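PDB 3FOK: Cgl0159-like domain-containing protein from Corynebacterium glutamicum, which is of unknown function but adopts a TIM-barrel fold, a scaffold shared with many enzymes, so an enzymatic role is possible. Local coordinates for residues V149-S154 with P160-T165; P183-W188 with V206-G211; P4-E9 with L101-D106; E71-M76 with I95-A100; Y132-M137 with A175-M180. All coordinates share one frame; numbering follows the deposited sequence.

How the interactions relate
Interactions 1 and 2 lie side by side, their centres 8 Å apart, because strands 144-151 and 179-189 are neighbours in the barrel sheet; Ile151 N probably bonds to Phe184 O and Ser186 N to Ile151 O. Both also touch the second subunit. Interactions 3 and 4 form another pair with centres 8 Å apart, tied by Glu74 and Leu98, on the far side of the chain's centre and about 37 Å and 30 Å, respectively, from interaction 1, centre to centre. The centre of interaction 5 lies about 19 Å from that of interaction 1 and about 21 Å from those of interactions 2 and 4; it shares strand 179-189 with interaction 2 and meets interaction 4 where Tyr132 packs on Ile95.

Interaction 1 (V149-S154 with P160-T165); sequences VRINLS and PTLEAT
The side chains of Val149 and Thr165 reach toward each other and meet tip to tip, with Val149 CG2 and Thr165 CG2 3.7 Å apart. Beside this methyl pair, Thr165 OG1 comes to 3.8 Å from Val149 CG2, an ordinary van der Waals approach of a hydroxyl to a methyl. The rotamer of Thr165 (chi1 -66°) sets OG1 beside its own backbone N and CG2 anti to it, and both branches border Val149. From there the hydroxyl turns back into its helix, Thr165 OG1 donating to Thr161 O at 2.8 Å, tilted 30° out of that carbonyl plane. Thr165 N reaches the same oxygen from the opposite face, and Tyr129 OH is a further hydrogen-bonding partner of the hydroxyl. One turn earlier in the helix, Leu162 lies across Ile151 at about a right angle, with Leu162 CD2 at 4.1 Å from Ile151 CG1. The same Leu162 CD2 stands at 4.3 Å from Val149 CG1, so this one leucine methyl spans both strand residues. Leu118 of the second subunit packs on Ile151 and Leu162. Strand 149-151 and helix 160-165 run nearly antiparallel, at 148°, as a strand and its following helix do in a beta-alpha-beta unit of a TIM barrel. All four touching side chains are buried and adhere by apolar contact; the buried hydroxyl is satisfied by Thr161 O and Tyr129 OH rather than by anything on the strand.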
# COMPACT_ATOMS: atom_id res chain seq x y z
N VAL A 149 13.88 -7.57 15.51
CA VAL A 149 14.13 -7.85 14.10
C VAL A 149 14.59 -9.28 13.88
O VAL A 149 15.78 -9.55 13.78
CB VAL A 149 15.21 -6.91 13.52
CG1 VAL A 149 15.22 -7.01 12.00
CG2 VAL A 149 14.95 -5.48 13.95
N ARG A 150 13.63 -10.20 13.81
CA ARG A 150 13.96 -11.59 13.57
C ARG A 150 14.03 -11.80 12.07
O ARG A 150 13.11 -11.44 11.33
CB ARG A 150 12.91 -12.51 14.20
CG ARG A 150 13.07 -12.62 15.71
CD ARG A 150 11.91 -13.38 16.33
NE ARG A 150 10.67 -12.64 16.16
CZ ARG A 150 9.47 -13.10 16.49
NH1 ARG A 150 9.35 -14.32 17.01
NH2 ARG A 150 8.40 -12.36 16.29
N ILE A 151 15.13 -12.37 11.62
CA ILE A 151 15.37 -12.60 10.20
C ILE A 151 15.29 -14.07 9.83
O ILE A 151 16.21 -14.85 10.10
CB ILE A 151 16.76 -12.03 9.82
CG1 ILE A 151 16.82 -10.55 10.21
CG2 ILE A 151 17.02 -12.24 8.34
CD1 ILE A 151 18.19 -9.92 10.08
N ASN A 152 14.19 -14.45 9.18
CA ASN A 152 13.99 -15.83 8.76
C ASN A 152 14.11 -15.91 7.24
O ASN A 152 13.20 -15.53 6.51
CB ASN A 152 12.61 -16.32 9.22
CG ASN A 152 12.43 -17.81 9.04
OD1 ASN A 152 11.75 -18.46 9.85
ND2 ASN A 152 13.00 -18.36 7.98
N LEU A 153 15.25 -16.41 6.78
CA LEU A 153 15.54 -16.52 5.36
C LEU A 153 14.54 -17.30 4.50
O LEU A 153 14.46 -17.07 3.30
CB LEU A 153 16.94 -17.11 5.16
CG LEU A 153 18.09 -16.26 5.70
CD1 LEU A 153 19.41 -16.95 5.42
CD2 LEU A 153 18.05 -14.89 5.06
N SER A 154 13.79 -18.21 5.10
CA SER A 154 12.83 -18.98 4.32
C SER A 154 11.40 -18.48 4.45
O SER A 154 10.48 -19.09 3.91
CB SER A 154 12.88 -20.45 4.72
OG SER A 154 12.28 -20.65 5.98
N PRO A 160 8.84 -7.65 4.61
CA PRO A 160 8.22 -6.41 5.08
C PRO A 160 8.72 -5.95 6.45
O PRO A 160 8.67 -4.75 6.77
CB PRO A 160 6.72 -6.72 5.06
CG PRO A 160 6.67 -8.22 5.20
CD PRO A 160 7.81 -8.67 4.33
N THR A 161 9.22 -6.88 7.27
CA THR A 161 9.73 -6.51 8.59
C THR A 161 11.05 -5.76 8.47
O THR A 161 11.31 -4.82 9.23
CB THR A 161 9.92 -7.75 9.49
OG1 THR A 161 8.69 -8.47 9.58
CG2 THR A 161 10.35 -7.33 10.89
N LEU A 162 11.89 -6.16 7.52
CA LEU A 162 13.16 -5.49 7.33
C LEU A 162 12.90 -4.06 6.88
O LEU A 162 13.50 -3.11 7.39
CB LEU A 162 14.00 -6.22 6.27
CG LEU A 162 14.52 -7.61 6.62
CD1 LEU A 162 15.17 -8.24 5.40
CD2 LEU A 162 15.51 -7.52 7.77
N GLU A 163 11.98 -3.90 5.94
CA GLU A 163 11.64 -2.58 5.42
C GLU A 163 10.99 -1.68 6.48
O GLU A 163 11.31 -0.50 6.56
CB GLU A 163 10.73 -2.71 4.19
CG GLU A 163 10.33 -1.38 3.57
CD GLU A 163 9.76 -1.53 2.17
OE1 GLU A 163 9.09 -2.55 1.90
OE2 GLU A 163 9.98 -0.63 1.33
N ALA A 164 10.10 -2.24 7.28
CA ALA A 164 9.43 -1.46 8.32
C ALA A 164 10.43 -1.05 9.38
O ALA A 164 10.33 0.04 9.96
CB ALA A 164 8.31 -2.28 8.95
N THR A 165 11.41 -1.92 9.66
CA THR A 165 12.43 -1.61 10.65
C THR A 165 13.29 -0.47 10.13
O THR A 165 13.67 0.43 10.88
CB THR A 165 13.33 -2.83 10.93
OG1 THR A 165 12.55 -3.87 11.55
CG2 THR A 165 14.48 -2.45 11.85

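Interaction 2 (P183-W188 with V206-G211)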
# COMPACT_ATOMS: atom_id res chain seq x y z
N PRO A 183 18.26 -8.08 16.98
CA PRO A 183 18.33 -8.97 15.83
C PRO A 183 18.48 -10.44 16.19
O PRO A 183 18.94 -10.79 17.27
CB PRO A 183 19.54 -8.45 15.08
CG PRO A 183 20.47 -8.16 16.21
CD PRO A 183 19.58 -7.48 17.24
N PHE A 184 18.10 -11.29 15.24
CA PHE A 184 18.17 -12.74 15.38
C PHE A 184 18.02 -13.37 14.01
O PHE A 184 17.38 -12.80 13.13
CB PHE A 184 17.00 -13.27 16.21
CG PHE A 184 17.20 -13.21 17.69
CD1 PHE A 184 18.17 -13.98 18.31
CD2 PHE A 184 16.35 -12.43 18.48
CE1 PHE A 184 18.31 -13.98 19.70
CE2 PHE A 184 16.48 -12.43 19.86
CZ PHE A 184 17.46 -13.20 20.48
N MSE A 185 18.63 -14.53 13.83
CA MSE A 185 18.47 -15.28 12.60
C MSE A 185 17.48 -16.30 13.15
O MSE A 185 17.69 -16.83 14.24
CB MSE A 185 19.77 -15.97 12.18
CG MSE A 185 20.88 -15.02 11.74
SE MSE A 185 20.49 -13.98 10.15
CE MSE A 185 19.60 -12.53 10.99
N SER A 186 16.39 -16.55 12.44
CA SER A 186 15.40 -17.50 12.92
C SER A 186 15.01 -18.52 11.86
O SER A 186 15.08 -18.23 10.67
CB SER A 186 14.14 -16.76 13.40
OG SER A 186 14.44 -15.87 14.46
N ASN A 187 14.61 -19.70 12.30
CA ASN A 187 14.21 -20.75 11.38
C ASN A 187 12.95 -21.44 11.86
O ASN A 187 12.63 -21.42 13.05
CB ASN A 187 15.30 -21.82 11.24
CG ASN A 187 16.64 -21.24 10.84
OD1 ASN A 187 17.44 -20.85 11.69
ND2 ASN A 187 16.89 -21.18 9.54
N TRP A 188 12.23 -22.04 10.93
CA TRP A 188 11.03 -22.78 11.27
C TRP A 188 11.51 -24.20 11.53
O TRP A 188 12.13 -24.82 10.66
CB TRP A 188 10.03 -22.78 10.12
CG TRP A 188 9.22 -21.53 10.00
CD1 TRP A 188 9.37 -20.54 9.07
CD2 TRP A 188 8.14 -21.13 10.85
NE1 TRP A 188 8.45 -19.55 9.29
CE2 TRP A 188 7.68 -19.88 10.37
CE3 TRP A 188 7.51 -21.70 11.96
CZ2 TRP A 188 6.62 -19.19 10.96
CZ3 TRP A 188 6.45 -21.02 12.56
CH2 TRP A 188 6.02 -19.78 12.05
N VAL A 206 23.66 -9.20 13.09
CA VAL A 206 24.12 -7.86 13.44
C VAL A 206 24.52 -7.09 12.19
O VAL A 206 24.18 -5.91 12.04
CB VAL A 206 25.32 -7.91 14.40
CG1 VAL A 206 25.85 -6.52 14.64
CG2 VAL A 206 24.90 -8.54 15.72
N ALA A 207 25.23 -7.75 11.28
CA ALA A 207 25.67 -7.11 10.04
C ALA A 207 24.47 -6.64 9.23
O ALA A 207 24.52 -5.61 8.56
CB ALA A 207 26.51 -8.07 9.22
N ILE A 208 23.37 -7.39 9.30
CA ILE A 208 22.16 -7.05 8.58
C ILE A 208 21.41 -5.91 9.27
O ILE A 208 21.08 -4.91 8.64
CB ILE A 208 21.22 -8.28 8.45
CG1 ILE A 208 21.87 -9.33 7.54
CG2 ILE A 208 19.87 -7.85 7.90
CD1 ILE A 208 21.15 -10.65 7.50
N ALA A 209 21.16 -6.06 10.57
CA ALA A 209 20.44 -5.04 11.32
C ALA A 209 21.14 -3.68 11.27
O ALA A 209 20.50 -2.65 11.07
CB ALA A 209 20.27 -5.48 12.77
N ALA A 210 22.46 -3.69 11.44
CA ALA A 210 23.24 -2.46 11.43
C ALA A 210 23.02 -1.66 10.14
O ALA A 210 23.10 -0.43 10.15
CB ALA A 210 24.72 -2.78 11.60
N GLY A 211 22.76 -2.37 9.04
CA GLY A 211 22.57 -1.69 7.77
C GLY A 211 21.17 -1.17 7.51
O GLY A 211 20.91 -0.60 6.44
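Strand 183-188 and helix 206-210 pass 8.1 Å apart at an angle of 126°, closest in backbone terms where Pro183 faces Ala209, with their CA atoms 6.3 Å from each other. Small groups allow this approach: Pro183 CB rests on Ala209 CB at 3.8 Å. The next ring atom, CG, lies toward the preceding turn of the helix, with Pro183 CG 4.5 Å from Val206 CG2. Proline and valine both also touch Leu223. This is the strand-to-helix layer of a TIM barrel: strand 179-189 is followed by the short antiparallel strand 192-195, then by helix 199-210, and the chain returns as strand 219-224, parallel to and paired with the first, completing a beta-alpha-beta crossover. Two residues beyond the proline, Met185, present as selenomethionine, reaches the helix by bending. Its chain is bent at chi2 (-64°) and again at chi3 (86°), and the second bend brings CE to the helix, where Met185 CE lies 4.3 Å from Ile208 CD1. Ile208 is extended and meets this methyl with the end of its longer branch. Around the pair, Ile151 of the neighbouring strand touches both side chains, and Gly55 of the second subunit packs on Ile208.

Interaction 3 (P4-E9 with L101-D106)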
# COMPACT_ATOMS: atom_id res chain seq x y z
N PRO A 4 4.60 -4.34 49.81
CA PRO A 4 4.41 -4.02 48.39
C PRO A 4 4.69 -2.56 48.05
O PRO A 4 4.42 -1.67 48.85
CB PRO A 4 2.95 -4.39 48.16
CG PRO A 4 2.32 -4.04 49.48
CD PRO A 4 3.31 -4.63 50.46
N ILE A 5 5.23 -2.33 46.86
CA ILE A 5 5.52 -0.98 46.41
C ILE A 5 4.23 -0.29 45.98
O ILE A 5 4.09 0.92 46.12
CB ILE A 5 6.51 -0.98 45.23
CG1 ILE A 5 7.83 -1.63 45.64
CG2 ILE A 5 6.76 0.45 44.76
CD1 ILE A 5 8.67 -0.80 46.60
N ILE A 6 3.28 -1.07 45.48
CA ILE A 6 2.00 -0.51 45.04
C ILE A 6 0.85 -0.99 45.91
O ILE A 6 0.45 -2.16 45.86
CB ILE A 6 1.68 -0.88 43.58
CG1 ILE A 6 2.86 -0.51 42.68
CG2 ILE A 6 0.43 -0.14 43.13
CD1 ILE A 6 2.65 -0.85 41.22
N SER A 7 0.30 -0.09 46.72
CA SER A 7 -0.81 -0.41 47.60
C SER A 7 -2.09 -0.59 46.80
O SER A 7 -2.28 0.05 45.77
CB SER A 7 -1.02 0.71 48.62
OG SER A 7 -1.50 1.88 47.99
N PRO A 8 -2.99 -1.46 47.27
CA PRO A 8 -4.25 -1.67 46.55
C PRO A 8 -4.99 -0.34 46.36
O PRO A 8 -5.88 -0.24 45.51
CB PRO A 8 -5.00 -2.67 47.43
CG PRO A 8 -4.35 -2.53 48.79
CD PRO A 8 -2.90 -2.34 48.45
N GLU A 9 -4.63 0.66 47.16
CA GLU A 9 -5.25 1.97 47.06
C GLU A 9 -4.73 2.71 45.82
O GLU A 9 -5.47 3.45 45.18
CB GLU A 9 -4.97 2.80 48.32
CG GLU A 9 -5.83 2.38 49.51
CD GLU A 9 -5.02 1.75 50.62
OE1 GLU A 9 -4.19 0.87 50.34
OE2 GLU A 9 -5.23 2.15 51.79
N LEU A 101 1.17 5.68 37.95
CA LEU A 101 1.50 5.35 39.34
C LEU A 101 2.62 6.24 39.86
O LEU A 101 2.94 6.22 41.05
CB LEU A 101 1.95 3.89 39.47
CG LEU A 101 0.97 2.71 39.48
CD1 LEU A 101 -0.47 3.19 39.48
CD2 LEU A 101 1.26 1.83 38.29
N GLY A 102 3.23 7.02 38.97
CA GLY A 102 4.31 7.91 39.36
C GLY A 102 5.63 7.22 39.70
O GLY A 102 6.39 7.72 40.52
N LEU A 103 5.91 6.10 39.05
CA LEU A 103 7.15 5.36 39.32
C LEU A 103 8.25 5.57 38.28
O LEU A 103 9.25 4.85 38.28
CB LEU A 103 6.85 3.86 39.39
CG LEU A 103 5.67 3.43 40.28
CD1 LEU A 103 5.46 1.93 40.13
CD2 LEU A 103 5.94 3.80 41.72
N LEU A 104 8.09 6.56 37.40
CA LEU A 104 9.08 6.80 36.36
C LEU A 104 9.90 8.08 36.43
O LEU A 104 10.38 8.56 35.40
CB LEU A 104 8.40 6.70 34.98
CG LEU A 104 8.19 5.29 34.39
CD1 LEU A 104 7.83 4.29 35.47
CD2 LEU A 104 7.10 5.36 33.33
N ASP A 105 10.08 8.64 37.62
CA ASP A 105 10.88 9.85 37.77
C ASP A 105 12.35 9.47 37.76
O ASP A 105 12.75 8.53 38.45
CB ASP A 105 10.57 10.57 39.09
CG ASP A 105 9.19 11.17 39.12
OD1 ASP A 105 8.83 11.89 38.16
OD2 ASP A 105 8.46 10.95 40.11
N ASP A 106 13.15 10.18 36.97
CA ASP A 106 14.58 9.90 36.89
C ASP A 106 14.88 8.52 36.34
O ASP A 106 15.91 7.93 36.66
CB ASP A 106 15.23 10.04 38.27
CG ASP A 106 15.38 11.48 38.70
OD1 ASP A 106 15.62 11.71 39.91
OD2 ASP A 106 15.27 12.39 37.84
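Ile6 and the two leucines Leu101 and Leu103 make almost the whole of this small contact, in which the isoleucine alone gives up 50 of the 132 Å² buried. Its longer branch does the touching. With CG1 beside the backbone N and the chain straight beyond it (chi2 179°), Ile6 stretches CD1 out as far as it will go, and that single methyl touches both leucines. Ile6 CD1 is 4.1 Å from Leu103 CD1 and 4.2 Å from Leu101 CD2. The two leucine methyls, Leu101 CD2 and Leu103 CD1, are themselves 4.6 Å apart, so the isoleucine methyl sits over the pair like the third corner of a triangle. Leu103 approaches at a slant to the isoleucine, whereas Leu101 offers one branch of its fork. The chain bends sharply at Gly102, and the leucines before and after the bend both face Ile6. Gly102, with phi at 72°, ends helix 92-100 in a Schellman motif, and Leu103 N probably bonds back to Leu98 O. On the other side, the backbone of Ile6 is held by a hydrogen bond from its N to the Glu74 carboxylate, and Ser7 caps the start of helix 8-20 through Ser10 N. The contact thereby fastens the N-terminal arm to the barrel: Phe11 and Leu14 of helix 8-20 touch Ile6 and Leu101 respectively, Ala77 of helix 69-81 and Leu98 of helix 92-100 both touch Leu103, and the loop runs on into strand 108-112.

Interaction 4 (E71-M76 with I95-A100); sequences ELLERM and IDDLAA
Leu73 points from helix 71-76 straight at Asp97 and Leu98 of helix 95-100, and its side chain engages them through its end. CB and CG only carry the chain across the gap, for with CG beside the backbone N and chi2 near 174° the fork opens at the neighbouring helix. There Asp97 CB sits between the prongs, 4.0 Å from Leu73 CD1 and likewise 4.0 Å from Leu73 CD2, the two side chains crossing at about a right angle. CD1 goes on along the aspartate, with Leu73 CD1 passing 4.0 Å from Asp97 OD2. CD2 turns the other way and meets Leu98, with 4.2 Å between Leu73 CD2 and Leu98 CD2. The helices belong to the outer layer of the TIM barrel: helix 69-81 leads into strand 87-90 and helix 92-100 leaves it, so they flank that strand, and their segment axes cross at 60°, 11.1 Å apart at closest approach. Leu98 CD2 is shared with the next turn, lying 4.3 Å from Met76 CB; the selenium end of Met76 leads away from helix 95-100, and the residue also touches Val88 of strand 87-90. The polar partners of the Asp97 carboxylate lie outside the two helices: OD1 forms a salt bridge with Arg18 NE of helix 8-20, and OD2 is weakly hydrogen-bonded to Thr237 OG1 of the third subunit, a residue that also packs on Leu73.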
# COMPACT_ATOMS: atom_id res chain seq x y z
N GLU A 71 0.38 -8.17 39.22
CA GLU A 71 1.62 -8.70 39.78
C GLU A 71 2.79 -8.26 38.92
O GLU A 71 3.88 -8.01 39.42
CB GLU A 71 1.59 -10.23 39.85
CG GLU A 71 0.42 -10.82 40.60
CD GLU A 71 0.63 -12.29 40.93
OE1 GLU A 71 1.33 -12.97 40.15
OE2 GLU A 71 0.09 -12.75 41.95
N LEU A 72 2.56 -8.18 37.61
CA LEU A 72 3.61 -7.77 36.69
C LEU A 72 4.05 -6.37 37.10
O LEU A 72 5.24 -6.09 37.20
CB LEU A 72 3.09 -7.74 35.25
CG LEU A 72 4.11 -7.88 34.11
CD1 LEU A 72 3.47 -7.41 32.82
CD2 LEU A 72 5.36 -7.06 34.39
N LEU A 73 3.08 -5.49 37.34
CA LEU A 73 3.37 -4.12 37.74
C LEU A 73 4.10 -4.07 39.08
O LEU A 73 5.02 -3.28 39.26
CB LEU A 73 2.08 -3.30 37.79
CG LEU A 73 1.42 -3.01 36.43
CD1 LEU A 73 0.08 -2.31 36.63
CD2 LEU A 73 2.35 -2.15 35.59
N GLU A 74 3.69 -4.93 40.02
CA GLU A 74 4.33 -4.96 41.33
C GLU A 74 5.79 -5.37 41.18
O GLU A 74 6.69 -4.72 41.70
CB GLU A 74 3.63 -5.97 42.25
CG GLU A 74 3.03 -5.37 43.52
CD GLU A 74 4.04 -4.60 44.36
OE1 GLU A 74 5.04 -5.20 44.81
OE2 GLU A 74 3.83 -3.39 44.57
N ARG A 75 6.02 -6.46 40.45
CA ARG A 75 7.37 -6.96 40.23
C ARG A 75 8.21 -5.88 39.55
O ARG A 75 9.40 -5.77 39.79
CB ARG A 75 7.31 -8.23 39.39
CG ARG A 75 6.33 -9.26 39.96
CD ARG A 75 6.19 -10.48 39.06
NE ARG A 75 7.19 -11.50 39.35
CZ ARG A 75 7.01 -12.49 40.21
NH1 ARG A 75 5.87 -12.62 40.87
NH2 ARG A 75 7.99 -13.36 40.42
N MSE A 76 7.57 -5.09 38.69
CA MSE A 76 8.25 -4.01 37.99
C MSE A 76 8.59 -2.89 38.97
O MSE A 76 9.71 -2.37 38.98
CB MSE A 76 7.36 -3.45 36.87
CG MSE A 76 7.89 -3.69 35.46
SE MSE A 76 9.63 -2.90 35.15
CE MSE A 76 10.70 -4.29 35.93
N ILE A 95 3.86 1.14 30.15
CA ILE A 95 4.48 2.40 30.52
C ILE A 95 3.47 3.40 31.09
O ILE A 95 3.76 4.07 32.08
CB ILE A 95 5.22 3.03 29.32
CG1 ILE A 95 6.35 2.10 28.88
CG2 ILE A 95 5.78 4.39 29.70
CD1 ILE A 95 7.32 1.72 29.99
N ASP A 96 2.29 3.50 30.48
CA ASP A 96 1.29 4.43 30.99
C ASP A 96 0.94 4.11 32.44
O ASP A 96 0.90 5.01 33.28
CB ASP A 96 0.03 4.43 30.12
CG ASP A 96 0.27 4.97 28.71
OD1 ASP A 96 1.16 5.85 28.55
OD2 ASP A 96 -0.42 4.54 27.77
N ASP A 97 0.69 2.83 32.76
CA ASP A 97 0.36 2.48 34.13
C ASP A 97 1.49 2.95 35.05
O ASP A 97 1.26 3.74 35.97
CB ASP A 97 0.15 0.98 34.30
CG ASP A 97 -1.14 0.50 33.65
OD1 ASP A 97 -2.10 1.29 33.56
OD2 ASP A 97 -1.20 -0.69 33.23
N LEU A 98 2.70 2.47 34.80
CA LEU A 98 3.85 2.86 35.61
C LEU A 98 3.98 4.37 35.71
O LEU A 98 4.35 4.91 36.75
CB LEU A 98 5.14 2.27 35.03
CG LEU A 98 5.36 0.76 35.15
CD1 LEU A 98 6.60 0.35 34.37
CD2 LEU A 98 5.49 0.37 36.61
N ALA A 99 3.65 5.07 34.62
CA ALA A 99 3.74 6.53 34.62
C ALA A 99 2.64 7.11 35.50
O ALA A 99 2.87 8.02 36.30
CB ALA A 99 3.62 7.07 33.20
N ALA A 100 1.44 6.56 35.35
CA ALA A 100 0.29 7.02 36.13
C ALA A 100 0.55 6.80 37.62
O ALA A 100 0.19 7.64 38.44
CB ALA A 100 -0.96 6.27 35.69

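Interaction 5 (Y132-M137 with A175-M180); sequences YNVSSM and AQLPIM
Asn133 OD1 accepts a hydrogen bond from Ser136 N at 2.9 Å, a nearly straight N-cap bond (166° at the hydrogen) whose donor lies almost in line with the amide C=O. It fixes the start of helix 134-140, and the next residue, Val134, is the first to touch segment 175-180. Val134 CG1 meets Ala175 CB at 3.7 Å, while its other methyl, Val134 CG2, lies 4.3 Å from Leu177 CD2. That leucine methyl also presses on Met137, a selenomethionine one turn further on: Leu177 CD2 is 4.1 Å from both Met137 SE and Met137 CB, and the two side chains cross at about a right angle. The bend of the selenomethionine at chi3 (102°) then swings its methyl over the ring of Tyr132, where Met137 CE stands 4.0 Å above the plane, displaced toward the rim. Ala175 and Leu177 are brought to the same helix by Gln176, whose positive phi closes helix 158-174 in a Schellman motif. Ala145 of strand 144-151 touches both Met137 and Leu177. Helix 134-140 thus packs against the turn that joins helix 158-174 to strand 179-189, an apolar contact between neighbouring beta-alpha units of the TIM barrel.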
# COMPACT_ATOMS: atom_id res chain seq x y z
N TYR A 132 4.43 1.54 20.06
CA TYR A 132 4.95 2.90 20.02
C TYR A 132 5.49 3.24 18.64
O TYR A 132 5.99 2.37 17.93
CB TYR A 132 6.11 3.05 21.02
CG TYR A 132 5.73 3.43 22.43
CD1 TYR A 132 5.22 4.69 22.73
CD2 TYR A 132 5.94 2.54 23.49
CE1 TYR A 132 4.92 5.06 24.04
CE2 TYR A 132 5.64 2.89 24.80
CZ TYR A 132 5.14 4.15 25.07
OH TYR A 132 4.86 4.51 26.37
N ASN A 133 5.38 4.51 18.27
CA ASN A 133 5.96 4.98 17.02
C ASN A 133 6.73 6.22 17.46
O ASN A 133 6.48 6.76 18.54
CB ASN A 133 4.91 5.31 15.94
CG ASN A 133 3.84 6.27 16.40
OD1 ASN A 133 4.02 7.03 17.35
ND2 ASN A 133 2.71 6.25 15.71
N VAL A 134 7.69 6.66 16.65
CA VAL A 134 8.49 7.81 17.02
C VAL A 134 7.68 9.04 17.41
O VAL A 134 7.99 9.72 18.38
CB VAL A 134 9.47 8.17 15.88
CG1 VAL A 134 10.21 9.46 16.21
CG2 VAL A 134 10.46 7.04 15.68
N SER A 135 6.63 9.31 16.65
CA SER A 135 5.77 10.45 16.92
C SER A 135 5.29 10.50 18.37
O SER A 135 5.46 11.51 19.06
CB SER A 135 4.56 10.44 15.99
OG SER A 135 3.56 11.34 16.44
N SER A 136 4.69 9.41 18.84
CA SER A 136 4.18 9.37 20.21
C SER A 136 5.28 9.35 21.26
O SER A 136 5.09 9.84 22.37
CB SER A 136 3.28 8.15 20.40
OG SER A 136 4.03 6.95 20.45
N MSE A 137 6.43 8.78 20.92
CA MSE A 137 7.53 8.72 21.87
C MSE A 137 8.11 10.12 22.06
O MSE A 137 8.36 10.54 23.19
CB MSE A 137 8.61 7.76 21.37
CG MSE A 137 8.12 6.33 21.24
SE MSE A 137 9.55 5.05 21.03
CE MSE A 137 9.60 4.40 22.81
N ALA A 175 14.68 12.11 14.46
CA ALA A 175 14.19 12.75 15.68
C ALA A 175 15.25 12.72 16.77
O ALA A 175 15.03 13.18 17.89
CB ALA A 175 12.92 12.05 16.16
N GLN A 176 16.42 12.16 16.43
CA GLN A 176 17.52 12.05 17.38
C GLN A 176 17.11 11.25 18.60
O GLN A 176 17.48 11.56 19.73
CB GLN A 176 18.02 13.44 17.79
CG GLN A 176 18.78 14.14 16.68
CD GLN A 176 19.40 15.45 17.11
OE1 GLN A 176 20.28 15.98 16.44
NE2 GLN A 176 18.93 15.98 18.24
N LEU A 177 16.33 10.21 18.34
CA LEU A 177 15.83 9.31 19.37
C LEU A 177 16.60 7.99 19.27
O LEU A 177 16.51 7.30 18.27
CB LEU A 177 14.34 9.04 19.15
CG LEU A 177 13.71 8.00 20.07
CD1 LEU A 177 13.62 8.57 21.48
CD2 LEU A 177 12.34 7.61 19.56
N PRO A 178 17.36 7.64 20.31
CA PRO A 178 18.11 6.38 20.27
C PRO A 178 17.18 5.22 19.98
O PRO A 178 16.09 5.14 20.54
CB PRO A 178 18.73 6.30 21.67
CG PRO A 178 18.93 7.74 22.03
CD PRO A 178 17.62 8.37 21.57
N ILE A 179 17.61 4.32 19.09
CA ILE A 179 16.79 3.17 18.75
C ILE A 179 17.58 1.87 18.86
O ILE A 179 18.62 1.67 18.24
CB ILE A 179 16.18 3.32 17.33
CG1 ILE A 179 15.28 2.12 17.03
CG2 ILE A 179 17.29 3.49 16.30
CD1 ILE A 179 14.46 2.29 15.77
N MSE A 180 17.02 0.99 19.69
CA MSE A 180 17.57 -0.32 20.04
C MSE A 180 17.00 -1.43 19.14
O MSE A 180 15.79 -1.64 19.12
CB MSE A 180 17.19 -0.56 21.50
CG MSE A 180 17.87 -1.66 22.26
SE MSE A 180 16.94 -1.77 23.98
CE MSE A 180 17.56 -0.13 24.79